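Local coordinates for 2-oxoglutarate (2OG) and Fe(II)-dependent oxygenase superfamily protein (Arabidopsis thaliana, PDB 6KWA) that probably oxidises the auxin indole-3-acetic acid irreversibly to inactive 2-oxoindole-3-acetic acid, as a 2-oxoglutarate- and iron(II)-dependent dioxygenase, at residues I14-I19 with A127-E132; G27-I32 with L207-G212; A42-T47 with E110-Y115; K143-Q148 with L246-T251. One frame throughout, in Å; residues are numbered along the deposited sequence.

Interaction 1. Residues I14-I19 with A127-E132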
# COMPACT_ATOMS: atom_id res chain seq x y z
N ILE A 14 -6.05 16.26 17.05
CA ILE A 14 -4.70 16.59 16.59
C ILE A 14 -4.18 15.54 15.62
O ILE A 14 -3.59 15.86 14.56
CB ILE A 14 -3.72 16.70 17.77
CG1 ILE A 14 -4.04 17.95 18.59
CG2 ILE A 14 -2.29 16.74 17.28
CD1 ILE A 14 -3.18 18.08 19.84
N LEU A 15 -4.41 14.29 15.99
CA LEU A 15 -4.05 13.15 15.16
C LEU A 15 -4.73 13.19 13.79
O LEU A 15 -4.07 13.10 12.76
CB LEU A 15 -4.40 11.84 15.88
CG LEU A 15 -4.09 10.58 15.09
CD1 LEU A 15 -2.66 10.68 14.65
CD2 LEU A 15 -4.31 9.34 15.98
N ASN A 16 -6.05 13.28 13.80
CA ASN A 16 -6.81 13.36 12.55
C ASN A 16 -6.41 14.54 11.68
O ASN A 16 -6.38 14.43 10.46
CB ASN A 16 -8.30 13.42 12.87
CG ASN A 16 -8.79 12.14 13.48
OD1 ASN A 16 -8.03 11.17 13.58
ND2 ASN A 16 -10.03 12.13 13.97
N GLN A 17 -6.12 15.68 12.30
CA GLN A 17 -5.72 16.83 11.52
C GLN A 17 -4.35 16.61 10.89
O GLN A 17 -4.12 16.99 9.74
CB GLN A 17 -5.72 18.08 12.37
CG GLN A 17 -4.85 19.15 11.80
CD GLN A 17 -5.26 20.50 12.28
OE1 GLN A 17 -6.43 20.87 12.18
NE2 GLN A 17 -4.30 21.26 12.81
N LYS A 18 -3.44 16.02 11.65
CA LYS A 18 -2.13 15.70 11.09
C LYS A 18 -2.28 14.72 9.93
O LYS A 18 -1.59 14.85 8.93
CB LYS A 18 -1.18 15.13 12.16
CG LYS A 18 -0.44 16.20 12.95
CD LYS A 18 0.26 15.60 14.17
CE LYS A 18 1.05 16.64 14.94
NZ LYS A 18 1.78 16.00 16.09
N ILE A 19 -3.16 13.73 10.06
CA ILE A 19 -3.35 12.80 8.96
C ILE A 19 -3.88 13.54 7.73
O ILE A 19 -3.33 13.44 6.62
CB ILE A 19 -4.29 11.66 9.37
CG1 ILE A 19 -3.50 10.69 10.27
CG2 ILE A 19 -4.83 10.92 8.13
CD1 ILE A 19 -4.36 9.75 11.12
N ALA A 127 -8.60 4.94 7.20
CA ALA A 127 -9.68 5.44 6.36
C ALA A 127 -10.74 6.17 7.22
O ALA A 127 -11.17 7.27 6.87
CB ALA A 127 -10.32 4.31 5.60
N ARG A 128 -11.13 5.57 8.33
CA ARG A 128 -12.12 6.20 9.21
C ARG A 128 -11.56 7.51 9.71
O ARG A 128 -12.26 8.53 9.77
CB ARG A 128 -12.53 5.30 10.37
CG ARG A 128 -13.66 5.93 11.24
CD ARG A 128 -14.06 4.99 12.34
NE ARG A 128 -14.48 3.71 11.77
CZ ARG A 128 -15.74 3.28 11.68
NH1 ARG A 128 -16.73 4.02 12.17
NH2 ARG A 128 -16.01 2.10 11.12
N LYS A 129 -10.27 7.52 10.07
CA LYS A 129 -9.68 8.75 10.58
C LYS A 129 -9.72 9.88 9.54
O LYS A 129 -9.88 11.04 9.90
CB LYS A 129 -8.25 8.51 11.04
CG LYS A 129 -8.13 7.70 12.32
CD LYS A 129 -6.69 7.68 12.79
CE LYS A 129 -6.46 6.64 13.90
NZ LYS A 129 -7.36 6.86 15.01
N LEU A 130 -9.53 9.56 8.26
CA LEU A 130 -9.65 10.57 7.20
C LEU A 130 -11.07 11.13 7.15
O LEU A 130 -11.27 12.32 6.98
CB LEU A 130 -9.28 9.99 5.86
CG LEU A 130 -7.78 9.97 5.56
CD1 LEU A 130 -7.58 9.03 4.40
CD2 LEU A 130 -7.31 11.38 5.19
N ALA A 131 -12.08 10.28 7.25
CA ALA A 131 -13.45 10.79 7.28
C ALA A 131 -13.65 11.67 8.52
O ALA A 131 -14.27 12.73 8.47
CB ALA A 131 -14.44 9.66 7.26
N GLU A 132 -13.09 11.24 9.64
CA GLU A 132 -13.24 12.03 10.85
C GLU A 132 -12.56 13.40 10.76
O GLU A 132 -13.05 14.39 11.31
CB GLU A 132 -12.69 11.24 12.05
CG GLU A 132 -13.54 9.98 12.40
CD GLU A 132 -12.94 9.18 13.55
OE1 GLU A 132 -11.80 9.47 13.99
OE2 GLU A 132 -13.63 8.26 14.05
O HOH W 1 -11.19 15.30 13.83
O HOH W 2 -7.71 9.55 15.50

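Interaction 2. Residues G27-I32 with L207-G212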
# COMPACT_ATOMS: atom_id res chain seq x y z
N GLY A 27 0.23 13.56 0.10
CA GLY A 27 -0.38 12.33 -0.37
C GLY A 27 0.23 11.07 0.22
O GLY A 27 -0.08 9.96 -0.20
N CYS A 28 1.06 11.25 1.23
CA CYS A 28 1.68 10.11 1.88
C CYS A 28 2.16 10.49 3.25
O CYS A 28 2.34 11.67 3.55
CB CYS A 28 2.85 9.58 1.03
SG CYS A 28 4.11 10.85 0.69
N PHE A 29 2.37 9.48 4.08
CA PHE A 29 2.96 9.69 5.40
C PHE A 29 3.40 8.38 5.97
O PHE A 29 2.89 7.33 5.60
CB PHE A 29 1.98 10.40 6.35
CG PHE A 29 0.67 9.72 6.51
CD1 PHE A 29 0.43 8.86 7.58
CD2 PHE A 29 -0.36 9.96 5.60
CE1 PHE A 29 -0.79 8.25 7.73
CE2 PHE A 29 -1.59 9.32 5.74
CZ PHE A 29 -1.81 8.48 6.82
N ARG A 30 4.30 8.46 6.93
CA ARG A 30 4.80 7.29 7.61
C ARG A 30 3.97 7.15 8.89
O ARG A 30 3.51 8.17 9.42
CB ARG A 30 6.29 7.49 7.91
CG ARG A 30 7.11 6.26 8.30
CD ARG A 30 8.61 6.65 8.50
NE ARG A 30 9.39 6.65 7.26
CZ ARG A 30 9.94 7.73 6.70
NH1 ARG A 30 9.82 8.93 7.26
NH2 ARG A 30 10.64 7.60 5.58
N VAL A 31 3.72 5.93 9.36
CA VAL A 31 3.11 5.78 10.67
C VAL A 31 4.06 5.01 11.60
O VAL A 31 4.78 4.09 11.17
CB VAL A 31 1.73 5.08 10.63
CG1 VAL A 31 0.70 6.02 10.00
CG2 VAL A 31 1.77 3.72 9.91
N ILE A 32 4.07 5.44 12.86
CA ILE A 32 4.75 4.74 13.94
C ILE A 32 3.72 4.45 15.01
O ILE A 32 2.63 5.04 15.01
CB ILE A 32 5.88 5.58 14.56
CG1 ILE A 32 5.33 6.94 15.00
CG2 ILE A 32 7.03 5.74 13.59
CD1 ILE A 32 6.32 7.81 15.75
N LEU A 207 5.55 1.86 8.92
CA LEU A 207 4.87 1.57 7.66
C LEU A 207 4.71 2.88 6.86
O LEU A 207 4.58 3.95 7.45
CB LEU A 207 3.51 0.90 7.93
CG LEU A 207 3.59 -0.46 8.63
CD1 LEU A 207 2.28 -0.88 9.24
CD2 LEU A 207 4.08 -1.55 7.67
N ALA A 208 4.74 2.80 5.53
CA ALA A 208 4.55 3.96 4.67
C ALA A 208 3.12 3.96 4.14
O ALA A 208 2.64 2.97 3.59
CB ALA A 208 5.55 3.93 3.53
N ILE A 209 2.44 5.08 4.29
CA ILE A 209 1.07 5.17 3.81
C ILE A 209 1.08 6.10 2.65
O ILE A 209 1.73 7.13 2.70
CB ILE A 209 0.10 5.73 4.88
CG1 ILE A 209 0.37 5.09 6.24
CG2 ILE A 209 -1.33 5.54 4.45
CD1 ILE A 209 0.14 3.64 6.27
N ASN A 210 0.34 5.78 1.60
CA ASN A 210 0.17 6.77 0.57
C ASN A 210 -1.22 6.66 0.03
O ASN A 210 -1.86 5.62 0.14
CB ASN A 210 1.19 6.61 -0.55
CG ASN A 210 0.88 5.45 -1.41
OD1 ASN A 210 1.36 4.35 -1.14
ND2 ASN A 210 0.02 5.64 -2.41
N LEU A 211 -1.70 7.76 -0.54
CA LEU A 211 -3.07 7.78 -1.03
C LEU A 211 -3.02 7.56 -2.54
O LEU A 211 -1.97 7.77 -3.15
CB LEU A 211 -3.74 9.11 -0.65
CG LEU A 211 -4.07 9.21 0.84
CD1 LEU A 211 -2.86 9.50 1.73
CD2 LEU A 211 -5.14 10.26 1.05
N GLY A 212 -4.11 7.08 -3.13
CA GLY A 212 -4.15 6.81 -4.56
C GLY A 212 -5.28 7.54 -5.29
O GLY A 212 -5.99 8.39 -4.71

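Interaction 3. Residues A42-T47 with E110-Y115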
# COMPACT_ATOMS: atom_id res chain seq x y z
N ALA A 42 7.97 -9.16 10.70
CA ALA A 42 9.23 -9.79 10.32
C ALA A 42 8.96 -11.18 9.80
O ALA A 42 9.56 -11.63 8.82
CB ALA A 42 10.21 -9.82 11.47
N GLU A 43 8.00 -11.86 10.42
CA GLU A 43 7.63 -13.21 9.98
C GLU A 43 7.00 -13.15 8.59
O GLU A 43 7.12 -14.10 7.78
CB GLU A 43 6.68 -13.87 11.00
CG GLU A 43 7.48 -14.44 12.17
CD GLU A 43 6.66 -14.67 13.41
OE1 GLU A 43 5.41 -14.54 13.37
OE2 GLU A 43 7.28 -14.92 14.47
N MET A 44 6.27 -12.07 8.33
CA MET A 44 5.67 -11.92 7.01
C MET A 44 6.76 -11.74 5.96
O MET A 44 6.71 -12.37 4.90
CB MET A 44 4.68 -10.76 6.98
CG MET A 44 3.95 -10.63 5.63
SD MET A 44 2.80 -11.96 5.30
CE MET A 44 3.28 -12.47 3.66
N LYS A 45 7.77 -10.94 6.27
CA LYS A 45 8.83 -10.72 5.29
C LYS A 45 9.63 -12.01 5.00
O LYS A 45 10.04 -12.25 3.86
CB LYS A 45 9.77 -9.61 5.75
CG LYS A 45 10.77 -9.23 4.69
CD LYS A 45 11.85 -8.30 5.20
CE LYS A 45 12.89 -8.02 4.13
NZ LYS A 45 14.09 -7.35 4.72
N LYS A 46 9.85 -12.84 6.02
CA LYS A 46 10.56 -14.09 5.81
C LYS A 46 9.70 -15.02 4.94
O LYS A 46 10.21 -15.69 4.04
CB LYS A 46 10.86 -14.79 7.14
CG LYS A 46 11.80 -14.05 8.09
CD LYS A 46 12.03 -14.94 9.33
CE LYS A 46 13.05 -14.37 10.29
NZ LYS A 46 12.42 -13.21 11.01
N THR A 47 8.40 -15.06 5.23
CA THR A 47 7.47 -15.88 4.43
C THR A 47 7.55 -15.43 2.96
O THR A 47 7.56 -16.26 2.07
CB THR A 47 6.03 -15.76 4.95
OG1 THR A 47 5.98 -16.24 6.29
CG2 THR A 47 5.03 -16.56 4.11
N GLU A 110 -0.66 -19.32 8.69
CA GLU A 110 -1.17 -18.61 9.86
C GLU A 110 -0.59 -17.19 9.95
O GLU A 110 -1.28 -16.25 10.38
CB GLU A 110 -0.83 -19.40 11.12
CG GLU A 110 -1.96 -20.30 11.58
CD GLU A 110 -1.76 -20.80 13.00
OE1 GLU A 110 -0.66 -20.57 13.55
OE2 GLU A 110 -2.69 -21.42 13.57
N ILE A 111 0.66 -17.04 9.53
CA ILE A 111 1.31 -15.74 9.46
C ILE A 111 0.55 -14.80 8.51
O ILE A 111 0.30 -13.64 8.82
CB ILE A 111 2.77 -15.88 9.03
CG1 ILE A 111 3.54 -16.60 10.14
CG2 ILE A 111 3.37 -14.50 8.70
CD1 ILE A 111 4.93 -17.03 9.74
N MET A 112 0.18 -15.35 7.37
CA MET A 112 -0.51 -14.62 6.34
C MET A 112 -1.89 -14.17 6.82
O MET A 112 -2.33 -13.04 6.59
CB MET A 112 -0.64 -15.50 5.10
CG MET A 112 -0.86 -14.76 3.82
SD MET A 112 0.68 -14.64 2.92
CE MET A 112 1.28 -16.32 3.07
N VAL A 113 -2.58 -15.08 7.48
CA VAL A 113 -3.93 -14.83 7.95
C VAL A 113 -3.94 -13.73 9.00
O VAL A 113 -4.81 -12.85 8.98
CB VAL A 113 -4.55 -16.15 8.51
CG1 VAL A 113 -5.81 -15.88 9.38
CG2 VAL A 113 -4.87 -17.07 7.35
N LYS A 114 -2.95 -13.76 9.89
CA LYS A 114 -2.85 -12.78 10.96
C LYS A 114 -2.29 -11.43 10.44
O LYS A 114 -2.65 -10.37 10.95
CB LYS A 114 -2.00 -13.35 12.10
CG LYS A 114 -2.68 -14.51 12.85
CD LYS A 114 -4.22 -14.32 12.94
CE LYS A 114 -4.98 -15.65 13.24
NZ LYS A 114 -6.41 -15.48 13.66
N TYR A 115 -1.38 -11.47 9.47
CA TYR A 115 -0.90 -10.25 8.81
C TYR A 115 -2.03 -9.54 8.05
O TYR A 115 -2.20 -8.33 8.16
CB TYR A 115 0.22 -10.57 7.83
CG TYR A 115 0.91 -9.34 7.30
CD1 TYR A 115 2.00 -8.80 7.97
CD2 TYR A 115 0.49 -8.72 6.13
CE1 TYR A 115 2.67 -7.68 7.47
CE2 TYR A 115 1.13 -7.60 5.64
CZ TYR A 115 2.21 -7.09 6.31
OH TYR A 115 2.85 -5.99 5.82

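Interaction 4. Residues K143-Q148 with L246-T251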
# COMPACT_ATOMS: atom_id res chain seq x y z
N LYS A 143 -16.69 0.46 4.11
CA LYS A 143 -16.98 -0.89 4.64
C LYS A 143 -17.33 -1.96 3.63
O LYS A 143 -17.19 -3.14 3.92
CB LYS A 143 -18.14 -0.85 5.64
CG LYS A 143 -17.74 -0.61 7.09
CD LYS A 143 -18.91 -1.10 8.00
CE LYS A 143 -18.60 -0.92 9.49
NZ LYS A 143 -19.78 -0.56 10.32
N GLU A 144 -17.67 -1.57 2.41
CA GLU A 144 -17.93 -2.57 1.39
C GLU A 144 -16.81 -2.55 0.35
O GLU A 144 -16.97 -3.07 -0.76
CB GLU A 144 -19.27 -2.31 0.69
CG GLU A 144 -20.49 -2.10 1.59
CD GLU A 144 -20.77 -3.25 2.54
OE1 GLU A 144 -20.39 -4.40 2.23
OE2 GLU A 144 -21.37 -2.99 3.61
N TRP A 145 -15.70 -1.91 0.69
CA TRP A 145 -14.58 -1.80 -0.23
C TRP A 145 -13.60 -2.94 -0.04
O TRP A 145 -13.12 -3.16 1.06
CB TRP A 145 -13.85 -0.45 -0.06
CG TRP A 145 -14.67 0.74 -0.41
CD1 TRP A 145 -15.99 0.77 -0.75
CD2 TRP A 145 -14.21 2.09 -0.47
NE1 TRP A 145 -16.39 2.06 -1.01
CE2 TRP A 145 -15.31 2.89 -0.85
CE3 TRP A 145 -12.98 2.71 -0.23
CZ2 TRP A 145 -15.21 4.27 -1.00
CZ3 TRP A 145 -12.88 4.08 -0.38
CH2 TRP A 145 -13.98 4.85 -0.77
N PRO A 146 -13.26 -3.64 -1.12
CA PRO A 146 -12.30 -4.75 -1.03
C PRO A 146 -10.85 -4.25 -0.92
O PRO A 146 -10.51 -3.14 -1.35
CB PRO A 146 -12.51 -5.48 -2.35
CG PRO A 146 -12.85 -4.34 -3.32
CD PRO A 146 -13.70 -3.38 -2.50
N SER A 147 -9.99 -5.08 -0.34
CA SER A 147 -8.57 -4.79 -0.31
C SER A 147 -7.82 -5.83 -1.12
O SER A 147 -8.37 -6.88 -1.47
CB SER A 147 -8.04 -4.75 1.11
OG SER A 147 -8.62 -3.66 1.80
N GLN A 148 -6.59 -5.50 -1.47
CA GLN A 148 -5.73 -6.32 -2.29
C GLN A 148 -4.35 -6.42 -1.67
O GLN A 148 -3.78 -5.43 -1.19
CB GLN A 148 -5.64 -5.75 -3.70
CG GLN A 148 -4.68 -6.47 -4.66
CD GLN A 148 -4.77 -5.90 -6.06
OE1 GLN A 148 -5.68 -5.13 -6.36
NE2 GLN A 148 -3.79 -6.20 -6.91
N LEU A 246 -8.89 -0.60 -1.93
CA LEU A 246 -9.37 -0.17 -3.25
C LEU A 246 -10.70 0.57 -3.13
O LEU A 246 -11.26 0.69 -2.05
CB LEU A 246 -9.52 -1.37 -4.18
CG LEU A 246 -8.30 -2.27 -4.30
CD1 LEU A 246 -8.61 -3.49 -5.15
CD2 LEU A 246 -7.15 -1.47 -4.90
N GLY A 247 -11.24 1.00 -4.25
CA GLY A 247 -12.53 1.66 -4.24
C GLY A 247 -13.65 0.63 -4.29
O GLY A 247 -13.43 -0.56 -4.04
N PRO A 248 -14.86 1.08 -4.60
CA PRO A 248 -15.97 0.13 -4.71
C PRO A 248 -15.78 -0.84 -5.89
O PRO A 248 -15.29 -0.45 -6.96
CB PRO A 248 -17.19 1.04 -4.94
CG PRO A 248 -16.73 2.44 -4.61
CD PRO A 248 -15.26 2.46 -4.91
N MET A 249 -16.19 -2.08 -5.65
CA MET A 249 -16.22 -3.16 -6.62
C MET A 249 -17.17 -2.84 -7.76
O MET A 249 -16.80 -2.63 -8.92
CB MET A 249 -16.77 -4.43 -5.96
CG MET A 249 -16.49 -4.56 -4.47
SD MET A 249 -17.01 -6.16 -3.77
CE MET A 249 -15.81 -7.32 -4.36
N ASP A 250 -18.44 -2.84 -7.35
CA ASP A 250 -19.62 -2.71 -8.20
C ASP A 250 -19.79 -1.29 -8.71
O ASP A 250 -19.39 -0.93 -9.83
CB ASP A 250 -20.88 -3.07 -7.40
CG ASP A 250 -20.72 -4.35 -6.57
OD1 ASP A 250 -20.01 -5.30 -6.99
OD2 ASP A 250 -21.32 -4.39 -5.47
N THR A 251 -20.44 -0.51 -7.85
CA THR A 251 -20.72 0.91 -7.99
C THR A 251 -19.58 1.68 -8.63
O THR A 251 -18.42 1.30 -8.50
CB THR A 251 -21.03 1.51 -6.58
OG1 THR A 251 -22.17 0.84 -6.02
CG2 THR A 251 -21.25 3.03 -6.62

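Interaction 1. Residues I14-I19 with A127-E132
Asn16 and Lys129 both hold CG beside their own backbone N, opposite the carbonyl carbon (chi1 -67° and -72°), and this sends the two side chains into the gap between their helices. They meet there at about a right angle. The contact is a nearly perpendicular helix-helix crossing between helix 12-25 of the N-terminal region and the C-terminal end of the long helix 106-133. The segment axes approach to 8.6 Å. Asn16 lies buried at the crossing. Its amide oxygen faces the start of the Lys129 chain, and its amide nitrogen reaches past it to Glu132. Asn16 ND2 donates to Glu132 OE1 at 3.2 Å. The bond is bent, with 138° at the hydrogen. The carboxylate takes it on its anti side, and the amide and carboxylate planes are turned well away from each other. Water 1 adds a second link, donating to Glu132 O and accepting a weak bond from Asn16 ND2. Apolar contacts flank the polar group. Ile19 CD1 presses on the aliphatic part of Lys129, 3.5 Å from CD. Ile19 CG2 meets Leu130 CD2 at 3.9 Å, the two side chains again nearly perpendicular. Leu15 CD2 lies beside the far end of the Lys129 chain, 4.0 Å from CE. Leu15 and Ile19 also touch Ile5 of strand 4-6, which ties the crossing to the edge of the major sheet. The Lys129 chain bends only at its last torsion. Its ammonium then reaches water 2, which also donates to Asn16 OD1; Lys129 NZ donates to this water at 2.8 Å.

Interaction 2. Residues G27-I32 with L207-G212
Phe29 and Ile209 form a hydrogen-bonded antiparallel pair: Ile209 N donates to Phe29 O at 2.6 Å, and Phe29 N donates to Ile209 O at 2.8 Å. Val31 and Leu207 form the next such pair, with Val31 N to Leu207 O at 2.9 Å and a longer return bond. Leu211 N to Gly27 O, 2.8 Å, extends the pairing to Gly27, where the chain leaves helix 12-25 with a positive phi. Strands 28-32 and 207-211 are neighbours in the major sheet of the double-stranded beta-helix fold. Phe29, Val31, Leu207 and Ile209 share one face. There the Phe29 ring lies beneath Ile209, whose CB sits over the ring centre in a CH-pi contact, 3.9 Å from the centroid and 11° off the normal. A chi1 of 56° swings the Phe29 ring across toward strand 207-211, under Ile209. Val31 CG1 meets Ile209 CG1 at 3.9 Å. Helices 12-25 and 106-133 cover this face. Cys28, Arg30, Ala208 and Asn210 take the other. Arg30 reaches Asp201 O and Thr4 there. Asn210 ND2 donates to Leu211 O at 3.0 Å, from above the carbonyl plane, and also to Asp171, a ligand of the bound magnesium. The pairing thus has an apolar face under the helices and a mixed one that carries Arg30 and Asn210, the latter probably helping to position Asp171.

Interaction 3. Residues A42-T47 with E110-Y115
Met44 lies across one face of the Tyr115 ring, its chain at about a right angle to the tyrosine side chain. Met44 CG is over the ring centre, 3.6 Å from the centroid and 13° off the normal, a CH-pi contact. The sulfur follows over the same face. Met44 SD is 4.2 Å from the centroid, and the pair is a Met-aromatic contact. Tyr115 has CG anti to its nitrogen (chi1 -170°), which brings one ring face under the Met44 chain. Met44 then bends at chi2 and chi3, and its methyl turns to the sulfur of a second methionine, with Met44 CE 3.5 Å from Met112 SD. Met112 CE in turn reaches Thr47 CG2 at 3.9 Å. These residues join helix 38-51 of the N-terminal region to the first half of helix 106-133, the long helix that runs along the major sheet. The segments cross at -128°, with axes 9.5 Å apart at the closest. Ile111 fills the other flank. Its CG2 rests on the backbone at Met44, and its CD1 lies between Glu43 CB and Thr47, 3.7 Å from Thr47 OG1. The Ile111 and Thr47 side chains run antiparallel, one past the other. The Thr47 hydroxyl is tied back to its own helix, where it donates to Glu43 O at 2.8 Å. That carbonyl also accepts the backbone N of Thr47, from the opposite face of its plane. Phe149 and Ile241 of the sheet touch both Met44 and Tyr115. The Tyr115 hydroxyl is hydrogen-bonded to Gln179 on strand 175-179.

Interaction 4. Residues K143-Q148 with L246-T251
The chain around Trp145 and Pro146 passes the loop at Gly247 and Pro248 at a wide angle, the two directions 123° apart, and one backbone bond joins them: Leu246 N to Pro146 O, 3.1 Å and 157° at the hydrogen. The contact lies at one end of the major sheet of the double-stranded beta-helix fold. Strand 147-155 starts here, and its antiparallel neighbour 237-245 has just ended. The bond thus carries the pairing of the two strands a step into the loops. The Trp145 and Pro248 side chains run in the same direction. One face of the indole looks onto the Gly247-Pro248 peptide, with Pro248 N 3.9 Å above the ring plane and offset toward the rim. Leu246 O comes up to Trp145 CE3, 3.2 Å away and at a slant to the ring. The proline ring reaches over the pyrrole part. Pro248 CD is 4.3 Å from the centroid of the five-membered ring, a CH-pi contact, and Pro248 CG is 3.6 Å from Trp145 NE1. Phe141 and Phe174 meet the indole edge-to-face from outside the contact. Pro146 covers the neighbouring part of the loop. Its CD is 3.2 Å from Gly247 O and 3.6 Å from Met249 CG. Pro146 and Met249 also touch Tyr87 of strand 81-87. On the strand side, Gln148 has CG anti to its backbone nitrogen (chi1 176°) and stays extended, which carries its amide across the end of Leu246. The leucine sends one methyl to meet it, Leu246 CD1 lying 3.6 Å from Gln148 OE1.

In the fold
Interactions 1 and 2 touch, Ile19 CG2 of the first lying 4.1 Å from Phe29 CZ of the second. Helix 12-25 leads straight into strand 28-32 there. Interactions 1 and 3 share helix 106-133 but sit far apart along it, their centres about 28 Å from each other. Interactions 2 and 4 reach the same sheet, with centres about 19 Å apart. Interaction 2 comes closest to the metal site formed by His169, Asp171 and His228: the side chain of Asn210 is about 5 Å from the magnesium. In interaction 4, the side chain of Leu246 is about 11 Å from the bound magnesium. In interaction 3, the Tyr115 side chain is about 9 Å from that of Ser240, a 2-oxoglutarate-binding residue.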